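Local coordinates for exosome complex component Rrp42 (PDB 2WNR), which probably serves as a non-catalytic subunit of the archaeal RNA-degrading exosome, contributing to the structure of the active site of its partner Rrp41, at residues 33-38 with 147-152; 46-51 with 63-68; 81-86 with 106-111. All blocks are in the same frame, centred on the assembly; numbering follows the deposited sequence.

In the fold
After helix 11-21 the chain reaches residues 33-38, which run into strand 37-41; their partner, residues 147-152, arrives 109 residues later, so contact 1 closes a long loop that holds the other two. Contact 2 comes next and is short-range, joining the two arms of the hairpin formed by strands 49-55 and 58-69. Contact 3 follows in series, setting strand 80-87 against helix 102-117. Contacts 2 and 3 thus nest inside contact 1 and do not cross, and all three reach one mixed sheet of the RNase PH-like domain. Contacts 1 and 3 also touch, through Phe-151 and Leu-150 packing on Leu-107; contact 2 touches neither, its nearest atoms being about 8 Å from contact 1 and about 7 Å from contact 3.

Contact 1: residues 33-38 with 147-152; sequences EFRDIS and DGNLFD
Arg-35 reaches across to the turn that leads into helix 150-164 and meets the backbone of that turn with the edge of the guanidinium group. NH2 gives a nearly straight bond to the carbonyl O of Gly-148 (3.1 Å, 170° at the hydrogen), which lies in the guanidinium plane although the donor stands well above the plane of the carbonyl. NH1 adds a weak, bent bond to Asp-147 O. A bend at chi3 (-65°) turns the group this way, and its plane ends up parallel to the amide of Asn-149, whose CB lies 3.5 Å from NH2. Asn-149 is the N-cap of the helix: its OD1 accepts from Asp-152 N at 3.2 Å, while its ND2 gives a 2.7 Å bond to Asp-152 OD2 from above the carboxylate plane. Phe-34 crosses the Asp-152 side chain at about a right angle, CE1 being 3.7 Å from OD2. Asp-208 pairs with Arg-35 NH2 and also accepts from Asn-149 ND2; Thr-197 bonds Asp-152 OD1. The carbonyl of Gly-148, with weak help from that of Asp-147, probably sets the direction of the guanidinium while Asp-208 balances its charge, so the loop before strand 37-41 is tied to the capped start of helix 150-164.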
ATOM      1  N   GLU A  33     -28.281  30.208  12.371  1.00 24.50           N
ATOM      2  CA  GLU A  33     -28.168  30.863  11.066  1.00 22.83           C
ATOM      3  C   GLU A  33     -26.935  30.412  10.284  1.00 22.37           C
ATOM      4  O   GLU A  33     -25.810  30.475  10.785  1.00 21.74           O
ATOM      5  CB  GLU A  33     -28.152  32.385  11.238  1.00 22.68           C
ATOM      6  CG  GLU A  33     -27.995  33.156   9.934  1.00 21.15           C
ATOM      7  CD  GLU A  33     -27.988  34.661  10.121  1.00 19.96           C
ATOM      8  OE1 GLU A  33     -28.302  35.139  11.234  1.00 17.34           O
ATOM      9  OE2 GLU A  33     -27.674  35.368   9.139  1.00 18.68           O
ATOM     10  N   PHE A  34     -27.163  29.973   9.047  1.00 22.42           N
ATOM     11  CA  PHE A  34     -26.085  29.626   8.119  1.00 21.53           C
ATOM     12  C   PHE A  34     -25.302  30.847   7.682  1.00 22.53           C
ATOM     13  O   PHE A  34     -25.805  31.974   7.738  1.00 23.24           O
ATOM     14  CB  PHE A  34     -26.653  28.955   6.869  1.00 20.82           C
ATOM     15  CG  PHE A  34     -26.939  27.502   7.042  1.00 20.56           C
ATOM     16  CD1 PHE A  34     -25.947  26.560   6.819  1.00 17.43           C
ATOM     17  CD2 PHE A  34     -28.197  27.070   7.434  1.00 18.75           C
ATOM     18  CE1 PHE A  34     -26.199  25.217   6.985  1.00 17.02           C
ATOM     19  CE2 PHE A  34     -28.454  25.721   7.595  1.00 19.46           C
ATOM     20  CZ  PHE A  34     -27.454  24.796   7.372  1.00 14.80           C
ATOM     21  N   ARG A  35     -24.070  30.619   7.230  1.00 22.53           N
ATOM     22  CA  ARG A  35     -23.302  31.655   6.545  1.00 21.20           C
ATOM     23  C   ARG A  35     -23.835  31.769   5.125  1.00 21.03           C
ATOM     24  O   ARG A  35     -24.724  31.012   4.730  1.00 20.78           O
ATOM     25  CB  ARG A  35     -21.816  31.303   6.531  1.00 20.70           C
ATOM     26  CG  ARG A  35     -21.152  31.352   7.893  1.00 19.44           C
ATOM     27  CD  ARG A  35     -19.896  30.512   7.935  1.00 18.46           C
ATOM     28  NE  ARG A  35     -20.203  29.097   7.753  1.00 20.89           N
ATOM     29  CZ  ARG A  35     -19.295  28.127   7.697  1.00 23.12           C
ATOM     30  NH1 ARG A  35     -18.005  28.409   7.811  1.00 17.06           N
ATOM     31  NH2 ARG A  35     -19.680  26.865   7.514  1.00 24.53           N
ATOM     32  N   ASP A  36     -23.300  32.709   4.356  1.00 22.15           N
ATOM     33  CA  ASP A  36     -23.714  32.872   2.967  1.00 23.58           C
ATOM     34  C   ASP A  36     -23.463  31.577   2.201  1.00 24.18           C
ATOM     35  O   ASP A  36     -22.483  30.873   2.453  1.00 25.36           O
ATOM     36  CB  ASP A  36     -22.974  34.042   2.320  1.00 24.03           C
ATOM     37  CG  ASP A  36     -23.461  35.400   2.817  1.00 27.84           C
ATOM     38  OD1 ASP A  36     -22.618  36.308   2.961  1.00 30.87           O
ATOM     39  OD2 ASP A  36     -24.681  35.570   3.060  1.00 30.99           O
ATOM     40  N   ILE A  37     -24.364  31.236   1.291  1.00 23.39           N
ATOM     41  CA  ILE A  37     -24.179  30.030   0.496  1.00 23.76           C
ATOM     42  C   ILE A  37     -24.125  30.369  -0.985  1.00 24.41           C
ATOM     43  O   ILE A  37     -24.904  31.183  -1.478  1.00 25.85           O
ATOM     44  CB  ILE A  37     -25.250  28.956   0.795  1.00 23.76           C
ATOM     45  CG1 ILE A  37     -25.127  28.476   2.246  1.00 23.34           C
ATOM     46  CG2 ILE A  37     -25.096  27.763  -0.151  1.00 23.84           C
ATOM     47  CD1 ILE A  37     -26.301  27.683   2.732  1.00 22.39           C
ATOM     48  N   SER A  38     -23.188  29.731  -1.679  1.00 24.72           N
ATOM     49  CA  SER A  38     -22.958  29.949  -3.092  1.00 24.58           C
ATOM     50  C   SER A  38     -22.911  28.585  -3.780  1.00 24.72           C
ATOM     51  O   SER A  38     -22.148  27.714  -3.384  1.00 25.61           O
ATOM     52  CB  SER A  38     -21.645  30.719  -3.276  1.00 24.65           C
ATOM     53  OG  SER A  38     -21.345  30.945  -4.637  1.00 26.49           O
ATOM     54  N   ASP A 147     -12.957  26.180   6.149  1.00 23.74           N
ATOM     55  CA  ASP A 147     -13.145  27.261   7.111  1.00 24.40           C
ATOM     56  C   ASP A 147     -14.344  26.948   7.999  1.00 25.10           C
ATOM     57  O   ASP A 147     -15.028  27.858   8.461  1.00 27.61           O
ATOM     58  CB  ASP A 147     -13.321  28.609   6.385  1.00 23.29           C
ATOM     59  CG  ASP A 147     -12.988  29.818   7.268  1.00 26.45           C
ATOM     60  OD1 ASP A 147     -12.297  29.652   8.298  1.00 29.34           O
ATOM     61  OD2 ASP A 147     -13.400  30.956   6.921  1.00 30.48           O
ATOM     62  N   GLY A 148     -14.595  25.660   8.231  1.00 25.31           N
ATOM     63  CA  GLY A 148     -15.700  25.213   9.084  1.00 24.88           C
ATOM     64  C   GLY A 148     -16.813  24.448   8.373  1.00 24.86           C
ATOM     65  O   GLY A 148     -17.280  24.848   7.303  1.00 25.33           O
ATOM     66  N   ASN A 149     -17.244  23.348   8.980  1.00 23.92           N
ATOM     67  CA  ASN A 149     -18.447  22.631   8.547  1.00 24.26           C
ATOM     68  C   ASN A 149     -18.326  22.033   7.146  1.00 24.61           C
ATOM     69  O   ASN A 149     -18.873  22.544   6.169  1.00 25.61           O
ATOM     70  CB  ASN A 149     -19.690  23.525   8.668  1.00 24.01           C
ATOM     71  CG  ASN A 149     -20.991  22.763   8.472  1.00 23.26           C
ATOM     72  OD1 ASN A 149     -21.005  21.540   8.340  1.00 23.81           O
ATOM     73  ND2 ASN A 149     -22.098  23.497   8.460  1.00 25.13           N
ATOM     74  N   LEU A 150     -17.599  20.933   7.072  1.00 24.35           N
ATOM     75  CA  LEU A 150     -17.435  20.216   5.845  1.00 23.61           C
ATOM     76  C   LEU A 150     -18.712  19.469   5.427  1.00 23.82           C
ATOM     77  O   LEU A 150     -19.036  19.398   4.250  1.00 23.54           O
ATOM     78  CB  LEU A 150     -16.299  19.235   6.048  1.00 25.07           C
ATOM     79  CG  LEU A 150     -14.892  19.501   5.510  1.00 23.53           C
ATOM     80  CD1 LEU A 150     -14.417  20.931   5.220  1.00 21.95           C
ATOM     81  CD2 LEU A 150     -13.884  18.565   6.162  1.00 20.54           C
ATOM     82  N   PHE A 151     -19.430  18.931   6.405  1.00 23.96           N
ATOM     83  CA  PHE A 151     -20.573  18.058   6.155  1.00 24.36           C
ATOM     84  C   PHE A 151     -21.692  18.730   5.357  1.00 25.22           C
ATOM     85  O   PHE A 151     -22.173  18.169   4.357  1.00 25.26           O
ATOM     86  CB  PHE A 151     -21.128  17.503   7.471  1.00 23.13           C
ATOM     87  CG  PHE A 151     -20.112  16.788   8.294  1.00 23.81           C
ATOM     88  CD1 PHE A 151     -19.932  15.414   8.160  1.00 24.61           C
ATOM     89  CD2 PHE A 151     -19.324  17.485   9.204  1.00 26.44           C
ATOM     90  CE1 PHE A 151     -18.975  14.744   8.916  1.00 25.39           C
ATOM     91  CE2 PHE A 151     -18.362  16.824   9.969  1.00 24.04           C
ATOM     92  CZ  PHE A 151     -18.186  15.452   9.822  1.00 24.65           C
ATOM     93  N   ASP A 152     -22.101  19.921   5.805  1.00 25.30           N
ATOM     94  CA  ASP A 152     -23.240  20.604   5.199  1.00 24.90           C
ATOM     95  C   ASP A 152     -22.885  21.056   3.800  1.00 24.45           C
ATOM     96  O   ASP A 152     -23.690  20.912   2.886  1.00 26.31           O
ATOM     97  CB  ASP A 152     -23.695  21.774   6.063  1.00 24.63           C
ATOM     98  CG  ASP A 152     -24.147  21.339   7.445  1.00 27.21           C
ATOM     99  OD1 ASP A 152     -24.191  20.120   7.703  1.00 26.60           O
ATOM    100  OD2 ASP A 152     -24.467  22.219   8.277  1.00 27.27           O
TER

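Contact 2: residues 46-51 with 63-68; sequences KAEGSS and GVKPQI
Gly-49 and Val-64 form an antiparallel hydrogen-bonded pair in the beta hairpin of strands 49-55 and 58-69, part of the mixed sheet of this RNase PH-like domain. Here the backbones pair closely: Val-64 N donates to Gly-49 O at 2.8 Å, whereas the return bond from Gly-49 N to Val-64 O is weak at 3.4 Å. Next along, Ser-50 faces Gly-63 as a non-hydrogen-bonded pair with CA atoms 4.3 Å apart, and helix 150-164 covers Val-64 through Ala-161 and Leu-162. Toward the loop 46-48 the backbones diverge, Glu-48 and Lys-65 CA atoms being 5.9 Å apart, and Lys-46, Ala-47, Glu-48 and Pro-66 are partly exposed, yet side chains still close this end. Lys-65, bent at chi2 and chi3, brings NZ to the syn side of Glu-48 OE1 in a 3.2 Å salt bridge; NZ is also bonded to the backbone of a neighbouring chain of another protein. An alanine at Glu-48 would probably leave that ammonium without its intrachain mate and take the CG and carboxylate away from the Pro-66 ring. With a bend at chi2 (83°), Glu-48 lies obliquely over that ring, its CG 3.6 Å from Pro-66 CG.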
ATOM      1  N   LYS A  46     -15.543  18.478 -18.553  1.00 24.52           N
ATOM      2  CA  LYS A  46     -15.368  17.061 -18.886  1.00 25.00           C
ATOM      3  C   LYS A  46     -16.262  16.135 -18.058  1.00 24.71           C
ATOM      4  O   LYS A  46     -16.680  15.086 -18.552  1.00 25.22           O
ATOM      5  CB  LYS A  46     -13.901  16.654 -18.748  1.00 25.06           C
ATOM      6  CG  LYS A  46     -13.035  17.132 -19.900  1.00 26.06           C
ATOM      7  CD  LYS A  46     -11.606  16.686 -19.725  1.00 23.66           C
ATOM      8  CE  LYS A  46     -10.826  16.886 -20.989  1.00 22.94           C
ATOM      9  NZ  LYS A  46      -9.433  16.435 -20.774  1.00 28.50           N
ATOM     10  N   ALA A  47     -16.547  16.539 -16.815  1.00 22.40           N
ATOM     11  CA  ALA A  47     -17.356  15.762 -15.861  1.00 21.07           C
ATOM     12  C   ALA A  47     -18.842  15.739 -16.223  1.00 21.61           C
ATOM     13  O   ALA A  47     -19.409  16.764 -16.605  1.00 22.52           O
ATOM     14  CB  ALA A  47     -17.176  16.314 -14.463  1.00 20.40           C
ATOM     15  N   GLU A  48     -19.470  14.575 -16.082  1.00 20.56           N
ATOM     16  CA  GLU A  48     -20.872  14.392 -16.458  1.00 20.53           C
ATOM     17  C   GLU A  48     -21.837  15.179 -15.575  1.00 20.78           C
ATOM     18  O   GLU A  48     -22.917  15.589 -16.019  1.00 23.04           O
ATOM     19  CB  GLU A  48     -21.238  12.910 -16.464  1.00 19.96           C
ATOM     20  CG  GLU A  48     -20.879  12.192 -17.756  1.00 20.55           C
ATOM     21  CD  GLU A  48     -19.427  11.741 -17.834  1.00 24.68           C
ATOM     22  OE1 GLU A  48     -18.655  11.969 -16.870  1.00 22.96           O
ATOM     23  OE2 GLU A  48     -19.054  11.151 -18.872  1.00 25.93           O
ATOM     24  N   GLY A  49     -21.445  15.370 -14.324  1.00 20.11           N
ATOM     25  CA  GLY A  49     -22.115  16.293 -13.424  1.00 19.17           C
ATOM     26  C   GLY A  49     -21.047  16.856 -12.522  1.00 19.30           C
ATOM     27  O   GLY A  49     -20.090  16.159 -12.200  1.00 20.40           O
ATOM     28  N   SER A  50     -21.191  18.117 -12.134  1.00 19.78           N
ATOM     29  CA  SER A  50     -20.225  18.771 -11.254  1.00 20.19           C
ATOM     30  C   SER A  50     -20.837  19.964 -10.541  1.00 20.48           C
ATOM     31  O   SER A  50     -21.818  20.534 -11.016  1.00 20.35           O
ATOM     32  CB  SER A  50     -18.991  19.221 -12.040  1.00 20.56           C
ATOM     33  OG  SER A  50     -19.337  20.097 -13.101  1.00 22.12           O
ATOM     34  N   SER A  51     -20.248  20.344  -9.410  1.00 19.60           N
ATOM     35  CA  SER A  51     -20.701  21.506  -8.640  1.00 21.01           C
ATOM     36  C   SER A  51     -19.582  22.131  -7.821  1.00 20.88           C
ATOM     37  O   SER A  51     -18.625  21.469  -7.463  1.00 21.91           O
ATOM     38  CB  SER A  51     -21.859  21.125  -7.710  1.00 21.95           C
ATOM     39  OG  SER A  51     -21.417  20.326  -6.621  1.00 24.55           O
ATOM     40  N   GLY A  63     -17.447  16.187  -8.320  1.00 22.58           N
ATOM     41  CA  GLY A  63     -17.669  15.675  -9.657  1.00 22.70           C
ATOM     42  C   GLY A  63     -18.391  14.344  -9.591  1.00 23.02           C
ATOM     43  O   GLY A  63     -18.174  13.554  -8.667  1.00 23.96           O
ATOM     44  N   VAL A  64     -19.260  14.105 -10.569  1.00 22.79           N
ATOM     45  CA  VAL A  64     -19.952  12.832 -10.688  1.00 22.86           C
ATOM     46  C   VAL A  64     -19.509  12.181 -11.995  1.00 23.57           C
ATOM     47  O   VAL A  64     -19.728  12.734 -13.074  1.00 23.69           O
ATOM     48  CB  VAL A  64     -21.496  12.984 -10.658  1.00 22.04           C
ATOM     49  CG1 VAL A  64     -22.158  11.614 -10.705  1.00 20.40           C
ATOM     50  CG2 VAL A  64     -21.958  13.729  -9.426  1.00 19.51           C
ATOM     51  N   LYS A  65     -18.879  11.010 -11.888  1.00 23.91           N
ATOM     52  CA  LYS A  65     -18.333  10.300 -13.044  1.00 23.75           C
ATOM     53  C   LYS A  65     -18.945   8.911 -13.156  1.00 22.61           C
ATOM     54  O   LYS A  65     -18.595   8.020 -12.384  1.00 21.68           O
ATOM     55  CB  LYS A  65     -16.804  10.198 -12.952  1.00 24.16           C
ATOM     56  CG  LYS A  65     -16.058  11.536 -13.018  1.00 25.15           C
ATOM     57  CD  LYS A  65     -16.213  12.234 -14.369  1.00 22.30           C
ATOM     58  CE  LYS A  65     -15.369  11.588 -15.461  1.00 20.99           C
ATOM     59  NZ  LYS A  65     -15.464  12.358 -16.741  1.00 22.60           N
ATOM     60  N   PRO A  66     -19.875   8.732 -14.112  1.00 22.24           N
ATOM     61  CA  PRO A  66     -20.551   7.467 -14.359  1.00 22.83           C
ATOM     62  C   PRO A  66     -19.658   6.485 -15.100  1.00 22.88           C
ATOM     63  O   PRO A  66     -18.865   6.874 -15.959  1.00 22.73           O
ATOM     64  CB  PRO A  66     -21.705   7.873 -15.261  1.00 23.22           C
ATOM     65  CG  PRO A  66     -21.188   9.040 -15.992  1.00 23.75           C
ATOM     66  CD  PRO A  66     -20.396   9.793 -14.985  1.00 23.15           C
ATOM     67  N   GLN A  67     -19.807   5.215 -14.770  1.00 23.24           N
ATOM     68  CA  GLN A  67     -18.972   4.178 -15.339  1.00 23.38           C
ATOM     69  C   GLN A  67     -19.736   2.859 -15.322  1.00 22.23           C
ATOM     70  O   GLN A  67     -20.641   2.661 -14.500  1.00 20.28           O
ATOM     71  CB  GLN A  67     -17.700   4.064 -14.514  1.00 23.40           C
ATOM     72  CG  GLN A  67     -16.562   3.331 -15.183  1.00 26.80           C
ATOM     73  CD  GLN A  67     -15.351   3.278 -14.291  1.00 28.20           C
ATOM     74  OE1 GLN A  67     -14.930   4.300 -13.742  1.00 31.63           O
ATOM     75  NE2 GLN A  67     -14.788   2.086 -14.128  1.00 31.14           N
ATOM     76  N   ILE A  68     -19.383   1.960 -16.230  1.00 23.20           N
ATOM     77  CA  ILE A  68     -20.092   0.690 -16.335  1.00 23.43           C
ATOM     78  C   ILE A  68     -19.272  -0.461 -15.766  1.00 24.38           C
ATOM     79  O   ILE A  68     -18.091  -0.613 -16.104  1.00 25.00           O
ATOM     80  CB  ILE A  68     -20.503   0.400 -17.789  1.00 21.88           C
ATOM     81  CG1 ILE A  68     -21.579   1.400 -18.221  1.00 23.03           C
ATOM     82  CG2 ILE A  68     -21.008  -1.038 -17.935  1.00 22.04           C
ATOM     83  CD1 ILE A  68     -21.947   1.348 -19.694  1.00 26.70           C
TER

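Contact 3: residues 81-86 with 106-111; sequences ILTNSE and ELSRVV
Ser-108 turns its OG roughly opposite its own backbone N (chi1 -151°) and Thr-83 does the same with CG2, which brings hydroxyl and methyl to 3.8 Å where helix 102-117 packs on strand 80-87 of the mixed sheet in the RNase PH-like domain. The two short segments run roughly antiparallel, their axes 147° apart and 7.3 Å at closest approach. Ser-108 OG lies over the strand backbone, 3.3 Å from Asn-84 CA, and is hydrogen-bonded to a basic side chain of a neighbouring chain of another protein. The Thr-83 methyl also comes 3.6 Å from the carbonyl O of Ser-108 and brushes Val-111 CG1 on the next turn. Thr-83 OG1 is hydrogen-bonded to Asp-112 in the same helix, so both branches of the threonine meet it. Small side chains at Thr-83, Ser-85 and Ser-108 are consistent with so close an approach. Within the sheet, Thr-83 and Ser-85 also touch Leu-139 and Leu-141 of the neighbouring parallel strand 133-145, while Leu-107 and Val-111 touch helix 150-164. Where the backbones come nearest, Ser-85 OG, weakly hydrogen-bonded to Ser-104 OG of the same helix, sits 3.3 Å from Ser-108 CB, and Ser-85 CB lies 3.8 Å from Leu-107 CD1.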
ATOM      1  N   ILE A  81     -23.290   3.343  -6.179  1.00 22.92           N
ATOM      2  CA  ILE A  81     -22.764   4.663  -5.798  1.00 21.84           C
ATOM      3  C   ILE A  81     -21.478   4.474  -5.003  1.00 22.60           C
ATOM      4  O   ILE A  81     -21.432   3.661  -4.087  1.00 23.47           O
ATOM      5  CB  ILE A  81     -23.777   5.472  -4.959  1.00 21.09           C
ATOM      6  CG1 ILE A  81     -24.940   5.939  -5.832  1.00 21.77           C
ATOM      7  CG2 ILE A  81     -23.116   6.691  -4.317  1.00 24.15           C
ATOM      8  CD1 ILE A  81     -26.014   6.710  -5.082  1.00 23.64           C
ATOM      9  N   LEU A  82     -20.443   5.232  -5.354  1.00 23.87           N
ATOM     10  CA  LEU A  82     -19.159   5.200  -4.665  1.00 22.64           C
ATOM     11  C   LEU A  82     -18.739   6.613  -4.259  1.00 22.91           C
ATOM     12  O   LEU A  82     -18.405   7.434  -5.110  1.00 24.80           O
ATOM     13  CB  LEU A  82     -18.100   4.580  -5.576  1.00 21.68           C
ATOM     14  CG  LEU A  82     -18.154   3.070  -5.739  1.00 24.02           C
ATOM     15  CD1 LEU A  82     -17.531   2.653  -7.046  1.00 27.10           C
ATOM     16  CD2 LEU A  82     -17.494   2.343  -4.575  1.00 26.32           C
ATOM     17  N   THR A  83     -18.758   6.894  -2.957  1.00 22.74           N
ATOM     18  CA  THR A  83     -18.457   8.226  -2.442  1.00 21.58           C
ATOM     19  C   THR A  83     -17.047   8.256  -1.884  1.00 22.91           C
ATOM     20  O   THR A  83     -16.663   7.402  -1.092  1.00 23.33           O
ATOM     21  CB  THR A  83     -19.467   8.668  -1.360  1.00 22.08           C
ATOM     22  OG1 THR A  83     -20.789   8.610  -1.901  1.00 20.98           O
ATOM     23  CG2 THR A  83     -19.207  10.105  -0.882  1.00 20.24           C
ATOM     24  N   ASN A  84     -16.264   9.231  -2.332  1.00 22.87           N
ATOM     25  CA  ASN A  84     -14.920   9.418  -1.821  1.00 25.73           C
ATOM     26  C   ASN A  84     -14.588  10.901  -1.727  1.00 25.61           C
ATOM     27  O   ASN A  84     -15.002  11.690  -2.580  1.00 27.10           O
ATOM     28  CB  ASN A  84     -13.869   8.677  -2.663  1.00 24.94           C
ATOM     29  CG  ASN A  84     -12.452   8.857  -2.105  1.00 33.37           C
ATOM     30  OD1 ASN A  84     -12.079   8.225  -1.115  1.00 35.53           O
ATOM     31  ND2 ASN A  84     -11.667   9.744  -2.734  1.00 39.39           N
ATOM     32  N   SER A  85     -13.859  11.283  -0.685  1.00 23.16           N
ATOM     33  CA  SER A  85     -13.505  12.681  -0.519  1.00 23.47           C
ATOM     34  C   SER A  85     -12.011  12.865  -0.348  1.00 23.09           C
ATOM     35  O   SER A  85     -11.348  12.074   0.323  1.00 23.79           O
ATOM     36  CB  SER A  85     -14.261  13.307   0.652  1.00 21.87           C
ATOM     37  OG  SER A  85     -14.140  12.506   1.797  1.00 27.37           O
ATOM     38  N   GLU A  86     -11.491  13.909  -0.976  1.00 21.38           N
ATOM     39  CA  GLU A  86     -10.100  14.273  -0.831  1.00 21.97           C
ATOM     40  C   GLU A  86      -9.955  15.536   0.038  1.00 21.76           C
ATOM     41  O   GLU A  86     -10.212  16.652  -0.425  1.00 22.56           O
ATOM     42  CB  GLU A  86      -9.476  14.486  -2.210  1.00 20.37           C
ATOM     43  CG  GLU A  86      -9.279  13.214  -3.002  1.00 22.69           C
ATOM     44  CD  GLU A  86      -8.100  12.373  -2.509  1.00 26.76           C
ATOM     45  OE1 GLU A  86      -6.941  12.769  -2.764  1.00 32.00           O
ATOM     46  OE2 GLU A  86      -8.323  11.304  -1.892  1.00 27.91           O
ATOM     47  N   GLU A 106     -14.759   9.682   7.606  1.00 23.67           N
ATOM     48  CA  GLU A 106     -16.009  10.000   8.279  1.00 25.06           C
ATOM     49  C   GLU A 106     -16.878  10.914   7.429  1.00 26.22           C
ATOM     50  O   GLU A 106     -18.037  10.586   7.133  1.00 26.74           O
ATOM     51  CB  GLU A 106     -15.773  10.649   9.632  1.00 24.27           C
ATOM     52  CG  GLU A 106     -17.092  10.886  10.352  1.00 25.15           C
ATOM     53  CD  GLU A 106     -16.964  11.836  11.504  1.00 25.86           C
ATOM     54  OE1 GLU A 106     -16.026  12.657  11.489  1.00 25.15           O
ATOM     55  OE2 GLU A 106     -17.812  11.762  12.421  1.00 26.11           O
ATOM     56  N   LEU A 107     -16.303  12.053   7.038  1.00 26.39           N
ATOM     57  CA  LEU A 107     -16.966  12.996   6.145  1.00 26.10           C
ATOM     58  C   LEU A 107     -17.588  12.272   4.957  1.00 24.22           C
ATOM     59  O   LEU A 107     -18.758  12.439   4.674  1.00 24.98           O
ATOM     60  CB  LEU A 107     -15.986  14.063   5.653  1.00 25.66           C
ATOM     61  CG  LEU A 107     -16.475  15.244   4.785  1.00 24.32           C
ATOM     62  CD1 LEU A 107     -16.383  14.963   3.308  1.00 28.28           C
ATOM     63  CD2 LEU A 107     -17.891  15.695   5.141  1.00 23.19           C
ATOM     64  N   SER A 108     -16.780  11.455   4.297  1.00 24.34           N
ATOM     65  CA  SER A 108     -17.173  10.680   3.128  1.00 24.99           C
ATOM     66  C   SER A 108     -18.359   9.754   3.397  1.00 24.03           C
ATOM     67  O   SER A 108     -19.361   9.799   2.688  1.00 25.05           O
ATOM     68  CB  SER A 108     -15.970   9.878   2.641  1.00 24.26           C
ATOM     69  OG  SER A 108     -16.054   9.669   1.254  1.00 30.11           O
ATOM     70  N   ARG A 109     -18.253   8.925   4.428  1.00 24.14           N
ATOM     71  CA  ARG A 109     -19.329   7.989   4.782  1.00 22.79           C
ATOM     72  C   ARG A 109     -20.624   8.662   5.221  1.00 23.50           C
ATOM     73  O   ARG A 109     -21.716   8.153   4.963  1.00 25.55           O
ATOM     74  CB  ARG A 109     -18.861   7.047   5.874  1.00 21.48           C
ATOM     75  CG  ARG A 109     -17.835   6.063   5.394  1.00 22.76           C
ATOM     76  CD  ARG A 109     -17.331   5.218   6.527  1.00 24.39           C
ATOM     77  NE  ARG A 109     -18.384   4.414   7.142  1.00 25.48           N
ATOM     78  CZ  ARG A 109     -18.856   3.282   6.636  1.00 18.45           C
ATOM     79  NH1 ARG A 109     -18.385   2.831   5.486  1.00 19.54           N
ATOM     80  NH2 ARG A 109     -19.794   2.619   7.277  1.00 12.90           N
ATOM     81  N   VAL A 110     -20.500   9.802   5.891  1.00 22.07           N
ATOM     82  CA  VAL A 110     -21.667  10.544   6.337  1.00 22.22           C
ATOM     83  C   VAL A 110     -22.421  11.127   5.153  1.00 22.89           C
ATOM     84  O   VAL A 110     -23.652  11.085   5.124  1.00 24.26           O
ATOM     85  CB  VAL A 110     -21.311  11.602   7.410  1.00 20.91           C
ATOM     86  CG1 VAL A 110     -22.464  12.539   7.646  1.00 19.01           C
ATOM     87  CG2 VAL A 110     -20.992  10.897   8.712  1.00 22.44           C
ATOM     88  N   VAL A 111     -21.688  11.623   4.162  1.00 23.07           N
ATOM     89  CA  VAL A 111     -22.296  12.113   2.929  1.00 22.78           C
ATOM     90  C   VAL A 111     -22.925  10.959   2.178  1.00 24.00           C
ATOM     91  O   VAL A 111     -24.055  11.053   1.709  1.00 25.89           O
ATOM     92  CB  VAL A 111     -21.279  12.789   2.014  1.00 23.68           C
ATOM     93  CG1 VAL A 111     -21.930  13.143   0.681  1.00 21.88           C
ATOM     94  CG2 VAL A 111     -20.698  14.020   2.687  1.00 20.73           C
TER